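Local coordinates for endo-1,4-beta-xylanase C (Paenibacillus barcinonensis, PDB 4XUO), which hydrolyses internal beta-1,4-xylosidic linkages of xylan, the chain described being its N-terminal xylan-binding CBM22-1 module rather than the catalytic domain, at residues T49-A54 with A142-L147; N69-I74 with Q122-Y127; E73-V78 with E150-L155; L89-E94 with L135-T140; R95-G100 with Y127-S132. All coordinates share one frame; numbering follows the deposited sequence.

Contact 1: residues T49-A54 with A142-L147; sequences TGRTEA and AKAAYL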
# COMPACT_ATOMS: atom_id res chain seq x y z
N THR A 49 -10.01 -8.20 4.11
CA THR A 49 -11.12 -9.00 3.62
C THR A 49 -12.38 -8.17 3.40
O THR A 49 -12.47 -7.02 3.85
CB THR A 49 -11.48 -10.12 4.62
OG1 THR A 49 -11.84 -9.54 5.88
CG2 THR A 49 -10.34 -11.11 4.78
N GLY A 50 -13.38 -8.76 2.74
CA GLY A 50 -14.67 -8.11 2.56
C GLY A 50 -14.77 -7.15 1.39
O GLY A 50 -15.67 -6.31 1.32
N ARG A 51 -13.81 -7.26 0.46
CA ARG A 51 -13.84 -6.47 -0.75
C ARG A 51 -15.01 -6.91 -1.64
O ARG A 51 -15.19 -8.10 -1.86
CB ARG A 51 -12.50 -6.59 -1.50
CG ARG A 51 -11.35 -5.93 -0.75
CD ARG A 51 -9.99 -6.04 -1.43
NE ARG A 51 -9.94 -5.27 -2.67
CZ ARG A 51 -10.01 -5.76 -3.91
NH1 ARG A 51 -10.10 -7.05 -4.16
NH2 ARG A 51 -9.97 -4.92 -4.92
N THR A 52 -15.80 -5.92 -2.08
CA THR A 52 -16.83 -6.12 -3.11
C THR A 52 -16.64 -5.32 -4.41
O THR A 52 -17.24 -5.69 -5.42
CB THR A 52 -18.24 -5.80 -2.55
OG1 THR A 52 -18.24 -4.52 -1.91
CG2 THR A 52 -18.63 -6.84 -1.57
N GLU A 53 -15.83 -4.25 -4.41
CA GLU A 53 -15.51 -3.46 -5.61
C GLU A 53 -13.98 -3.37 -5.76
O GLU A 53 -13.28 -3.29 -4.77
CB GLU A 53 -16.05 -2.02 -5.52
CG GLU A 53 -17.56 -1.85 -5.37
CD GLU A 53 -18.03 -1.71 -3.93
OE1 GLU A 53 -17.28 -1.15 -3.08
OE2 GLU A 53 -19.17 -2.15 -3.64
N ALA A 54 -13.50 -3.28 -7.01
CA ALA A 54 -12.06 -3.30 -7.34
C ALA A 54 -11.25 -2.14 -6.74
O ALA A 54 -10.06 -2.30 -6.47
CB ALA A 54 -11.89 -3.33 -8.84
N ALA A 142 -12.40 -7.92 -7.94
CA ALA A 142 -13.20 -7.17 -6.97
C ALA A 142 -13.44 -7.86 -5.63
O ALA A 142 -13.83 -7.20 -4.66
CB ALA A 142 -14.54 -6.77 -7.59
N LYS A 143 -13.26 -9.17 -5.58
CA LYS A 143 -13.49 -9.98 -4.38
C LYS A 143 -12.23 -10.57 -3.75
O LYS A 143 -12.30 -11.15 -2.69
CB LYS A 143 -14.47 -11.10 -4.69
CG LYS A 143 -15.90 -10.62 -4.85
CD LYS A 143 -16.88 -11.78 -4.89
CE LYS A 143 -18.15 -11.46 -4.09
NZ LYS A 143 -17.88 -11.30 -2.62
N ALA A 144 -11.06 -10.43 -4.37
CA ALA A 144 -9.84 -10.88 -3.75
C ALA A 144 -9.63 -10.35 -2.33
O ALA A 144 -9.94 -9.18 -2.02
CB ALA A 144 -8.62 -10.54 -4.62
N ALA A 145 -9.12 -11.23 -1.48
CA ALA A 145 -8.63 -10.88 -0.15
C ALA A 145 -7.15 -11.15 -0.12
O ALA A 145 -6.65 -12.08 -0.79
CB ALA A 145 -9.35 -11.68 0.93
N TYR A 146 -6.41 -10.33 0.62
CA TYR A 146 -4.98 -10.35 0.55
C TYR A 146 -4.30 -9.73 1.74
O TYR A 146 -4.92 -8.98 2.52
CB TYR A 146 -4.48 -9.69 -0.75
CG TYR A 146 -5.14 -8.38 -1.15
CD1 TYR A 146 -4.71 -7.15 -0.61
CD2 TYR A 146 -6.20 -8.35 -2.06
CE1 TYR A 146 -5.30 -5.96 -0.99
CE2 TYR A 146 -6.80 -7.16 -2.45
CZ TYR A 146 -6.37 -5.97 -1.91
OH TYR A 146 -7.00 -4.79 -2.28
N LEU A 147 -3.02 -10.08 1.87
CA LEU A 147 -2.16 -9.70 2.98
C LEU A 147 -1.00 -8.81 2.51
O LEU A 147 -0.50 -8.97 1.39
CB LEU A 147 -1.53 -10.95 3.61
CG LEU A 147 -2.52 -12.00 4.08
CD1 LEU A 147 -1.88 -13.37 4.12
CD2 LEU A 147 -3.08 -11.64 5.44

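Contact 2: residues N69-I74 with Q122-Y127; sequences NEVVEI and QGQYSY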
# COMPACT_ATOMS: atom_id res chain seq x y z
N ASN A 69 7.69 17.33 -4.91
CA ASN A 69 8.89 17.02 -5.73
C ASN A 69 9.87 16.01 -5.13
O ASN A 69 10.90 15.72 -5.75
CB ASN A 69 9.61 18.32 -6.17
CG ASN A 69 8.76 19.20 -7.06
OD1 ASN A 69 8.09 18.74 -8.00
ND2 ASN A 69 8.76 20.49 -6.76
N GLU A 70 9.59 15.47 -3.94
CA GLU A 70 10.44 14.42 -3.37
C GLU A 70 10.23 13.17 -4.20
O GLU A 70 9.09 12.87 -4.56
CB GLU A 70 10.09 14.14 -1.91
CG GLU A 70 10.40 15.28 -0.95
CD GLU A 70 10.19 14.93 0.52
OE1 GLU A 70 9.16 14.32 0.87
OE2 GLU A 70 11.06 15.29 1.34
N VAL A 71 11.31 12.48 -4.56
CA VAL A 71 11.16 11.13 -5.14
C VAL A 71 11.30 10.09 -4.04
O VAL A 71 12.31 10.05 -3.32
CB VAL A 71 12.19 10.87 -6.23
CG1 VAL A 71 12.02 9.47 -6.78
CG2 VAL A 71 12.04 11.89 -7.34
N VAL A 72 10.26 9.26 -3.88
CA VAL A 72 10.28 8.18 -2.88
C VAL A 72 10.14 6.80 -3.52
O VAL A 72 9.77 6.67 -4.68
CB VAL A 72 9.19 8.37 -1.78
CG1 VAL A 72 9.35 9.75 -1.14
CG2 VAL A 72 7.80 8.21 -2.37
N GLU A 73 10.50 5.78 -2.75
CA GLU A 73 10.38 4.38 -3.16
C GLU A 73 9.49 3.59 -2.18
O GLU A 73 9.78 3.52 -0.98
CB GLU A 73 11.78 3.74 -3.26
CG GLU A 73 11.84 2.38 -3.98
CD GLU A 73 13.26 2.08 -4.45
OE1 GLU A 73 13.52 2.17 -5.67
OE2 GLU A 73 14.14 1.85 -3.58
N ILE A 74 8.40 3.02 -2.72
CA ILE A 74 7.35 2.33 -1.98
C ILE A 74 7.47 0.85 -2.26
O ILE A 74 7.51 0.45 -3.42
CB ILE A 74 5.95 2.83 -2.39
CG1 ILE A 74 5.86 4.34 -2.16
CG2 ILE A 74 4.85 2.12 -1.60
CD1 ILE A 74 4.61 5.02 -2.67
N GLN A 122 7.01 -3.05 -5.68
CA GLN A 122 7.89 -1.90 -5.51
C GLN A 122 7.75 -0.94 -6.69
O GLN A 122 7.65 -1.36 -7.85
CB GLN A 122 9.34 -2.33 -5.33
CG GLN A 122 10.28 -1.18 -5.02
CD GLN A 122 11.67 -1.63 -4.57
OE1 GLN A 122 12.26 -2.59 -5.11
NE2 GLN A 122 12.21 -0.93 -3.62
N GLY A 123 7.73 0.35 -6.39
CA GLY A 123 7.80 1.36 -7.41
C GLY A 123 8.19 2.71 -6.79
O GLY A 123 7.97 2.93 -5.59
N GLN A 124 8.76 3.58 -7.63
CA GLN A 124 8.98 4.98 -7.25
C GLN A 124 7.73 5.86 -7.41
O GLN A 124 6.81 5.57 -8.20
CB GLN A 124 10.18 5.52 -7.98
CG GLN A 124 11.45 4.93 -7.44
CD GLN A 124 12.67 5.50 -8.08
OE1 GLN A 124 12.59 6.48 -8.82
NE2 GLN A 124 13.81 4.87 -7.83
N TYR A 125 7.68 6.93 -6.63
CA TYR A 125 6.58 7.87 -6.70
C TYR A 125 7.07 9.30 -6.37
O TYR A 125 7.99 9.48 -5.55
CB TYR A 125 5.49 7.46 -5.70
CG TYR A 125 4.32 8.42 -5.69
CD1 TYR A 125 3.41 8.42 -6.71
CD2 TYR A 125 4.20 9.39 -4.70
CE1 TYR A 125 2.36 9.32 -6.73
CE2 TYR A 125 3.16 10.30 -4.73
CZ TYR A 125 2.25 10.25 -5.76
OH TYR A 125 1.21 11.14 -5.82
N SER A 126 6.43 10.26 -7.03
CA SER A 126 6.55 11.69 -6.76
C SER A 126 5.35 12.44 -7.30
O SER A 126 4.65 11.95 -8.19
CB SER A 126 7.81 12.23 -7.43
OG SER A 126 7.75 12.15 -8.85
N TYR A 127 5.14 13.65 -6.82
CA TYR A 127 4.12 14.53 -7.36
C TYR A 127 4.63 15.97 -7.43
O TYR A 127 5.50 16.37 -6.63
CB TYR A 127 2.83 14.47 -6.53
CG TYR A 127 2.90 15.19 -5.21
CD1 TYR A 127 3.58 14.63 -4.11
CD2 TYR A 127 2.30 16.41 -5.03
CE1 TYR A 127 3.65 15.30 -2.89
CE2 TYR A 127 2.37 17.08 -3.82
CZ TYR A 127 3.03 16.53 -2.75
OH TYR A 127 3.10 17.25 -1.55
O HOH W 1 6.70 14.01 -4.36

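Contact 3: residues E73-V78 with E150-L155; sequences EISGYV and EFQIRL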
# COMPACT_ATOMS: atom_id res chain seq x y z
N GLU A 73 10.50 5.78 -2.75
CA GLU A 73 10.38 4.38 -3.16
C GLU A 73 9.49 3.59 -2.18
O GLU A 73 9.78 3.52 -0.98
CB GLU A 73 11.78 3.74 -3.26
CG GLU A 73 11.84 2.38 -3.98
CD GLU A 73 13.26 2.08 -4.45
OE1 GLU A 73 13.52 2.17 -5.67
OE2 GLU A 73 14.14 1.85 -3.58
N ILE A 74 8.40 3.02 -2.72
CA ILE A 74 7.35 2.33 -1.98
C ILE A 74 7.47 0.85 -2.26
O ILE A 74 7.51 0.45 -3.42
CB ILE A 74 5.95 2.83 -2.39
CG1 ILE A 74 5.86 4.34 -2.16
CG2 ILE A 74 4.85 2.12 -1.60
CD1 ILE A 74 4.61 5.02 -2.67
N SER A 75 7.57 0.05 -1.20
CA SER A 75 7.69 -1.40 -1.36
C SER A 75 7.00 -2.20 -0.26
O SER A 75 6.74 -1.71 0.86
CB SER A 75 9.16 -1.80 -1.38
OG SER A 75 9.77 -1.43 -0.15
N GLY A 76 6.72 -3.45 -0.58
CA GLY A 76 6.06 -4.35 0.37
C GLY A 76 5.87 -5.72 -0.24
O GLY A 76 6.06 -5.92 -1.45
N TYR A 77 5.57 -6.68 0.63
CA TYR A 77 5.33 -8.07 0.23
C TYR A 77 3.87 -8.44 0.45
O TYR A 77 3.25 -8.06 1.46
CB TYR A 77 6.24 -9.00 1.01
CG TYR A 77 7.68 -8.81 0.67
CD1 TYR A 77 8.40 -7.72 1.18
CD2 TYR A 77 8.33 -9.67 -0.18
CE1 TYR A 77 9.73 -7.55 0.86
CE2 TYR A 77 9.66 -9.49 -0.50
CZ TYR A 77 10.35 -8.42 0.03
OH TYR A 77 11.67 -8.23 -0.29
N VAL A 78 3.30 -9.13 -0.54
CA VAL A 78 1.89 -9.42 -0.56
C VAL A 78 1.66 -10.89 -0.89
O VAL A 78 2.52 -11.52 -1.53
CB VAL A 78 1.10 -8.54 -1.58
CG1 VAL A 78 1.19 -7.05 -1.22
CG2 VAL A 78 1.61 -8.71 -2.99
N GLU A 150 5.98 -6.11 5.75
CA GLU A 150 7.28 -5.47 5.49
C GLU A 150 7.10 -4.32 4.51
O GLU A 150 7.76 -4.25 3.49
CB GLU A 150 8.35 -6.47 5.02
CG GLU A 150 8.86 -7.34 6.15
CD GLU A 150 9.64 -6.57 7.20
OE1 GLU A 150 10.86 -6.34 7.00
OE2 GLU A 150 9.04 -6.20 8.24
N PHE A 151 6.17 -3.44 4.84
CA PHE A 151 5.92 -2.25 4.03
C PHE A 151 6.93 -1.16 4.36
O PHE A 151 7.29 -0.99 5.53
CB PHE A 151 4.48 -1.75 4.26
CG PHE A 151 4.16 -0.47 3.51
CD1 PHE A 151 3.86 -0.48 2.16
CD2 PHE A 151 4.16 0.73 4.18
CE1 PHE A 151 3.58 0.69 1.48
CE2 PHE A 151 3.88 1.92 3.52
CZ PHE A 151 3.58 1.90 2.17
N GLN A 152 7.43 -0.47 3.34
CA GLN A 152 8.46 0.57 3.52
C GLN A 152 8.34 1.70 2.50
O GLN A 152 8.00 1.48 1.35
CB GLN A 152 9.85 -0.07 3.41
CG GLN A 152 11.04 0.85 3.61
CD GLN A 152 12.37 0.09 3.46
OE1 GLN A 152 12.81 -0.57 4.38
NE2 GLN A 152 12.97 0.14 2.29
N ILE A 153 8.66 2.92 2.93
CA ILE A 153 8.80 4.04 2.04
C ILE A 153 10.18 4.66 2.36
O ILE A 153 10.42 4.98 3.52
CB ILE A 153 7.70 5.11 2.24
CG1 ILE A 153 6.31 4.51 2.01
CG2 ILE A 153 7.97 6.29 1.34
CD1 ILE A 153 5.17 5.51 2.06
N ARG A 154 11.01 4.82 1.34
CA ARG A 154 12.39 5.35 1.45
C ARG A 154 12.52 6.59 0.56
O ARG A 154 11.95 6.67 -0.54
CB ARG A 154 13.40 4.24 1.03
CG ARG A 154 14.87 4.63 1.12
CD ARG A 154 15.76 3.62 0.40
NE ARG A 154 15.78 2.35 1.12
CZ ARG A 154 16.63 2.05 2.10
NH1 ARG A 154 17.56 2.92 2.50
NH2 ARG A 154 16.55 0.86 2.67
N LEU A 155 13.25 7.59 1.01
CA LEU A 155 13.51 8.77 0.19
C LEU A 155 14.62 8.44 -0.79
O LEU A 155 15.73 8.02 -0.37
CB LEU A 155 13.91 9.96 1.08
CG LEU A 155 14.04 11.34 0.38
CD1 LEU A 155 12.78 11.89 -0.25
CD2 LEU A 155 14.58 12.32 1.41
O HOH W 2 11.07 1.01 0.11
O HOH W 3 9.70 -3.43 1.71

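Contact 4: residues L89-E94 with L135-T140; sequences LKFTVE and LYLEST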
# COMPACT_ATOMS: atom_id res chain seq x y z
N LEU A 89 -2.26 -7.41 -8.22
CA LEU A 89 -2.29 -6.38 -7.15
C LEU A 89 -1.35 -5.25 -7.53
O LEU A 89 -0.25 -5.50 -8.04
CB LEU A 89 -1.82 -6.93 -5.80
CG LEU A 89 -2.89 -7.60 -4.92
CD1 LEU A 89 -3.55 -8.73 -5.67
CD2 LEU A 89 -2.26 -8.07 -3.62
N LYS A 90 -1.74 -4.01 -7.23
CA LYS A 90 -0.83 -2.87 -7.40
C LYS A 90 -1.07 -1.81 -6.36
O LYS A 90 -2.17 -1.78 -5.76
CB LYS A 90 -1.00 -2.23 -8.79
CG LYS A 90 -2.31 -1.52 -9.05
CD LYS A 90 -2.37 -0.99 -10.48
CE LYS A 90 -3.24 0.24 -10.54
NZ LYS A 90 -3.66 0.57 -11.91
N PHE A 91 -0.09 -0.93 -6.17
CA PHE A 91 -0.29 0.29 -5.37
C PHE A 91 -0.73 1.48 -6.23
O PHE A 91 -0.19 1.70 -7.28
CB PHE A 91 1.02 0.71 -4.71
CG PHE A 91 1.48 -0.18 -3.59
CD1 PHE A 91 0.77 -0.28 -2.41
CD2 PHE A 91 2.72 -0.84 -3.68
CE1 PHE A 91 1.23 -1.07 -1.37
CE2 PHE A 91 3.19 -1.61 -2.63
CZ PHE A 91 2.43 -1.73 -1.48
N THR A 92 -1.67 2.30 -5.74
CA THR A 92 -2.12 3.51 -6.43
C THR A 92 -2.14 4.65 -5.38
O THR A 92 -2.36 4.40 -4.21
CB THR A 92 -3.55 3.27 -6.96
OG1 THR A 92 -3.52 2.19 -7.90
CG2 THR A 92 -4.13 4.50 -7.64
N VAL A 93 -1.84 5.87 -5.81
CA VAL A 93 -2.01 7.08 -4.97
C VAL A 93 -3.15 7.94 -5.53
O VAL A 93 -3.12 8.40 -6.66
CB VAL A 93 -0.68 7.88 -4.85
CG1 VAL A 93 -0.89 9.15 -4.01
CG2 VAL A 93 0.38 7.02 -4.19
N GLU A 94 -4.17 8.13 -4.70
CA GLU A 94 -5.25 9.08 -4.96
C GLU A 94 -4.80 10.44 -4.39
O GLU A 94 -4.51 10.56 -3.22
CB GLU A 94 -6.49 8.58 -4.24
CG GLU A 94 -7.65 9.53 -4.14
CD GLU A 94 -8.81 8.86 -3.44
OE1 GLU A 94 -8.83 8.84 -2.19
OE2 GLU A 94 -9.68 8.32 -4.13
N LEU A 135 -2.46 6.51 -0.31
CA LEU A 135 -1.96 5.24 -0.91
C LEU A 135 -2.96 4.12 -0.61
O LEU A 135 -3.47 4.00 0.50
CB LEU A 135 -0.60 4.90 -0.28
CG LEU A 135 0.04 3.58 -0.73
CD1 LEU A 135 0.40 3.70 -2.18
CD2 LEU A 135 1.29 3.34 0.12
N TYR A 136 -3.22 3.28 -1.60
CA TYR A 136 -3.99 2.07 -1.37
C TYR A 136 -3.51 0.92 -2.23
O TYR A 136 -2.88 1.12 -3.28
CB TYR A 136 -5.52 2.28 -1.51
CG TYR A 136 -6.05 2.74 -2.84
CD1 TYR A 136 -5.90 4.06 -3.25
CD2 TYR A 136 -6.75 1.87 -3.69
CE1 TYR A 136 -6.39 4.49 -4.45
CE2 TYR A 136 -7.27 2.30 -4.88
CZ TYR A 136 -7.09 3.61 -5.28
OH TYR A 136 -7.61 4.05 -6.48
N LEU A 137 -3.80 -0.29 -1.76
CA LEU A 137 -3.41 -1.54 -2.45
C LEU A 137 -4.69 -2.17 -2.99
O LEU A 137 -5.59 -2.49 -2.22
CB LEU A 137 -2.70 -2.44 -1.44
CG LEU A 137 -2.32 -3.86 -1.87
CD1 LEU A 137 -1.26 -3.85 -2.98
CD2 LEU A 137 -1.82 -4.66 -0.68
N GLU A 138 -4.75 -2.36 -4.31
CA GLU A 138 -5.98 -2.74 -5.01
C GLU A 138 -5.72 -3.85 -6.01
O GLU A 138 -4.59 -4.03 -6.51
CB GLU A 138 -6.61 -1.53 -5.76
CG GLU A 138 -5.74 -0.89 -6.87
CD GLU A 138 -6.46 0.23 -7.66
OE1 GLU A 138 -5.79 1.19 -8.11
OE2 GLU A 138 -7.71 0.16 -7.82
N SER A 139 -6.81 -4.53 -6.35
CA SER A 139 -6.83 -5.59 -7.37
C SER A 139 -8.00 -5.40 -8.31
O SER A 139 -9.09 -4.96 -7.88
CB SER A 139 -6.95 -6.97 -6.73
OG SER A 139 -6.87 -8.01 -7.72
N THR A 140 -7.80 -5.73 -9.58
CA THR A 140 -8.88 -5.69 -10.57
C THR A 140 -9.90 -6.79 -10.26
O THR A 140 -11.06 -6.69 -10.70
CB THR A 140 -8.38 -5.84 -12.03
OG1 THR A 140 -7.76 -7.12 -12.18
CG2 THR A 140 -7.37 -4.76 -12.38

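Contact 5: residues R95-G100 with Y127-S132; sequences RRDGNG and YEQGSS. Unlike the reference sequence in segment 95-100: Gly98 (reference Arg).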
# COMPACT_ATOMS: atom_id res chain seq x y z
N ARG A 95 -4.74 11.46 -5.27
CA ARG A 95 -4.12 12.76 -4.99
C ARG A 95 -5.11 13.91 -5.29
O ARG A 95 -5.77 13.90 -6.31
CB ARG A 95 -2.86 12.92 -5.88
CG ARG A 95 -2.21 14.30 -5.81
CD ARG A 95 -0.80 14.34 -6.41
NE ARG A 95 -0.85 13.87 -7.79
CZ ARG A 95 -1.17 14.64 -8.84
NH1 ARG A 95 -1.37 15.95 -8.73
NH2 ARG A 95 -1.26 14.09 -10.04
N ARG A 96 -5.23 14.86 -4.39
CA ARG A 96 -5.86 16.14 -4.75
C ARG A 96 -4.80 17.04 -5.34
O ARG A 96 -3.82 17.34 -4.68
CB ARG A 96 -6.42 16.84 -3.53
CG ARG A 96 -7.75 16.33 -3.11
CD ARG A 96 -8.31 17.22 -2.03
NE ARG A 96 -9.65 16.81 -1.64
CZ ARG A 96 -9.92 15.73 -0.90
NH1 ARG A 96 -8.94 14.94 -0.46
NH2 ARG A 96 -11.17 15.44 -0.59
N ASP A 97 -5.03 17.51 -6.57
CA ASP A 97 -4.03 18.35 -7.23
C ASP A 97 -4.14 19.80 -6.74
O ASP A 97 -4.94 20.10 -5.86
CB ASP A 97 -4.10 18.19 -8.76
CG ASP A 97 -5.36 18.77 -9.38
OD1 ASP A 97 -6.05 19.59 -8.77
OD2 ASP A 97 -5.63 18.39 -10.52
N GLY A 98 -3.31 20.68 -7.30
CA GLY A 98 -3.38 22.12 -7.02
C GLY A 98 -4.75 22.79 -7.05
O GLY A 98 -4.98 23.74 -6.29
N ASN A 99 -5.64 22.32 -7.91
CA ASN A 99 -7.01 22.85 -8.00
C ASN A 99 -8.02 22.11 -7.11
O ASN A 99 -9.24 22.34 -7.24
CB ASN A 99 -7.50 22.76 -9.45
CG ASN A 99 -6.61 23.53 -10.42
OD1 ASN A 99 -6.21 23.00 -11.47
ND2 ASN A 99 -6.31 24.79 -10.09
N GLY A 100 -7.55 21.19 -6.24
CA GLY A 100 -8.45 20.30 -5.49
C GLY A 100 -9.07 19.15 -6.27
O GLY A 100 -9.95 18.43 -5.74
N TYR A 127 5.14 13.65 -6.82
CA TYR A 127 4.12 14.53 -7.36
C TYR A 127 4.63 15.97 -7.43
O TYR A 127 5.50 16.37 -6.63
CB TYR A 127 2.83 14.47 -6.53
CG TYR A 127 2.90 15.19 -5.21
CD1 TYR A 127 3.58 14.63 -4.11
CD2 TYR A 127 2.30 16.41 -5.03
CE1 TYR A 127 3.65 15.30 -2.89
CE2 TYR A 127 2.37 17.08 -3.82
CZ TYR A 127 3.03 16.53 -2.75
OH TYR A 127 3.10 17.25 -1.55
N GLU A 128 4.01 16.74 -8.32
CA GLU A 128 4.41 18.14 -8.58
C GLU A 128 3.50 19.17 -7.95
O GLU A 128 3.94 20.28 -7.65
CB GLU A 128 4.46 18.40 -10.08
CG GLU A 128 5.33 17.43 -10.87
CD GLU A 128 5.23 17.66 -12.36
OE1 GLU A 128 4.63 16.82 -13.06
OE2 GLU A 128 5.75 18.69 -12.84
N GLN A 129 2.21 18.84 -7.83
CA GLN A 129 1.24 19.75 -7.20
C GLN A 129 0.22 18.93 -6.41
O GLN A 129 -0.15 17.85 -6.84
CB GLN A 129 0.52 20.58 -8.27
CG GLN A 129 -0.03 19.77 -9.44
CD GLN A 129 -0.94 20.55 -10.40
OE1 GLN A 129 -0.55 20.87 -11.53
NE2 GLN A 129 -2.14 20.83 -9.97
N GLY A 130 -0.25 19.45 -5.28
CA GLY A 130 -1.30 18.79 -4.53
C GLY A 130 -1.36 19.03 -3.03
O GLY A 130 -0.39 19.49 -2.41
N SER A 131 -2.51 18.70 -2.44
CA SER A 131 -2.74 18.96 -1.01
C SER A 131 -2.93 17.73 -0.12
O SER A 131 -2.71 17.82 1.09
CB SER A 131 -3.97 19.86 -0.83
OG SER A 131 -5.15 19.24 -1.33
N SER A 132 -3.38 16.63 -0.71
CA SER A 132 -3.61 15.39 -0.01
C SER A 132 -3.16 14.21 -0.87
O SER A 132 -3.29 14.25 -2.09
CB SER A 132 -5.10 15.23 0.37
OG SER A 132 -5.88 14.93 -0.76

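Contact 1: residues T49-A54 with A142-L147
Arg51 reaching into the bend ahead of strand 146-157 makes this a loop-to-loop contact, in which a buried guanidinium satisfies backbone carbonyls. Its NH1 gives a nearly straight hydrogen bond to Ala144 O (3.0 Å, 172° at the hydrogen), and that oxygen lies in the guanidinium plane. NH2 bonds to Ser139 O and, weakly, to Ala54 O within its own loop; NE bonds to Asn56 O and NH1 also to Asp141 O, so the group is gripped round its rim. Tyr146 OH sits over one face, 3.0 Å from Arg51 NE but at a poor angle for a bond, and it is spoken for by Leu137 O; Ala142 O covers the opposite face. A turn at chi3 (68°) brings the guanidinium across the tyrosine, the two planes 48° apart. A leucine here would probably leave the Ala144, Asp141, Asn56 and Ser139 carbonyls without this shared donor. The alanines suit close approach of the two chains: Ala142 CB lies 3.6 Å from Thr52 O, and Ala145 CB meets Thr49 CG2 at 4.0 Å. The contact lies where strand 45-49, paired with strand 146-157, leads off toward strand 57-61 of the other sheet.

Contact 2: residues N69-I74 with Q122-Y127
Val72 and Ile74 pack beside Tyr125 on the buried face of an antiparallel pair, strands 71-74 and 122-125, whose opposite face carries polar side chains. Val72-Tyr125 and Ile74-Gly123 are hydrogen-bonded pairs; Val72 N to Tyr125 O is the straightest of their bonds, 2.8 Å and 176° at the hydrogen. Tyr125 CB has Ile74 CD1 at 4.0 Å and Val72 CG2 at 4.1 Å, the side chains lying alongside one another. With CG anti to the backbone N (chi1 178°), the tyrosine ring runs onward to Val93 and Arg95 of strand 87-96, and its OH bonds to Asp105 OD2 of strand 102-106. Glycine at 123 adds no bulk beside Ile74. The other face is looser. Glu73 OE1 receives only a weak bond from Gln124 NE2, at 3.5 Å, with the carboxylate and amide planes 47° apart, while Gln122 NE2 stands 3.3 Å from Glu73 CD without bonding. Beyond the strands the chains part: water 1 bridges Glu70 O (2.7 Å) and Tyr127 N (2.9 Å), before Asn69 N returns directly to Tyr127 O. Cohesion therefore rests on main-chain bonds and apolar packing toward the core, whereas the Glu73-Gln124 bond adds little on the polar face.

Contact 3: residues E73-V78 with E150-L155
Glu150 starts the second segment at a corner of the chain, its CB 4.0 Å from Tyr77 CD1 and its O linked through water 3 to Ser75 OG. Its side chain lies about 5 Å from the bound calcium ion. Phe151 follows: its CE1 meets Ile74 CG2 at 3.6 Å, the side chains running side by side. Having CG anti to the backbone N (chi1 177°) sends the ring into the core, edge-to-face with Trp24. Glycine at position 76 lets the strands approach, Gly76 CA standing 4.2 Å from Phe151 CA. Gln152 forms a hydrogen-bonded antiparallel pair with Ser75, Gln152 N to Ser75 O spanning 2.9 Å. Next, Ile153 lies beside Ile74, CG1 to CG1 at 4.2 Å. Arg154 closes the pairing with Glu73, whose N gives a 2.8 Å bond to Arg154 O. Water 2 joins Glu73 O, Ser75 OG and Gln152 NE2 on the polar face. The chemistry is thus two-sided: isoleucines and phenylalanine seal the core, while the serine hydroxyl, held by two waters, ties the outer face together.

Contact 4: residues L89-E94 with L135-T140
Thr92 lies between Tyr136 and Glu138 on the polar face of this antiparallel strand pair, its CB over the tyrosine ring in a CH-pi contact, 4.2 Å from the centroid. Tyr136 CG stands between the backbone N and the carbonyl carbon (chi1 62°), which lays the ring alongside Thr92 and brings its edge to Glu94 CB. Glu138 adopts the same first torsion (62°) and then extends, carrying OE1 to a hydrogen bond from Thr92 OG1 whose 2.5 Å length is doubtfully short. Lys90 runs beside it, but its NZ stays 4.4 Å from Glu138 OE1 and bonds to Gln106 OE1. With an alanine in place of Tyr136, the Thr92 methine is likely to lose its cover and Arg27 its cation-pi partner. On the core face, Leu137 CD1 rests 4.0 Å above the plane of the Phe91 ring, toward its rim, while Leu135 CD1 lies 3.9 Å from Val93 CG2 and also meets Phe91 CB. Branched and aromatic residues thus exclude water on one face; on the other, a hydroxyl and a carboxylate pair, with Lys90 near but beyond salt-bridge range.

Contact 5: residues R95-G100 with Y127-S132
Arg96 is held by Ser131 and Ser132 through main-chain bonds at the end of strand 87-96, Ser131 N to Arg96 O at 2.9 Å and Arg96 N to Ser132 O at 3.1 Å, after which Asp97 to Gly100 form a type I turn. Asp97 OD1 accepts from Asn99 N, an Asx turn that suits aspartate to this corner. Gly130 passes within 2.9 Å of Arg96 O through its CA, and any CB there would clash with that oxygen. Arg96 extends from CG to NE and sends NH1 to Ser132 OG (3.1 Å), the hydroxyl lying in the guanidinium plane. Arg95 CD lies against Tyr127 CB at 3.6 Å, and a bend at chi3 (56°) then turns the guanidinium so that NH1 meets Gln129 O at 2.9 Å; the guanidinium and ring planes are 19° apart. Its NE forms a salt bridge with Asp105. Long arginines suit this place because their heads can reach Gln129 O and Ser132 OG, while the Arg95 stem packs on Tyr127. The contact joins the turn leaving strand 87-96 to the connection between strands 119-125 and 132-139, with Tyr127 also reaching Leu133 and Val66.

Overall arrangement
The five contacts trace a beta-sandwich, the jelly-roll type of fold known for CBM22 modules. Contacts 2 and 3 share Glu73 and Ile74 on strand 71-80, flanked by strands 119-125 and 146-157 of one sheet; their centres are about 10 Å apart. Contact 4 belongs to the other sheet, about 13 Å from contact 3 between centres, and the two meet through core side chains such as Phe151 and Leu135. Contact 5 continues strand 87-96 outward, its centre about 18 Å from that of contact 4 and about 28 Å from that of contact 1, which touches contact 4 through Tyr146 and Arg51. Along the chain, contacts 2, 4 and 5 fall within the span bridged by contact 1, and contact 3 crosses it, so distant segments bind both sheets into one compact module.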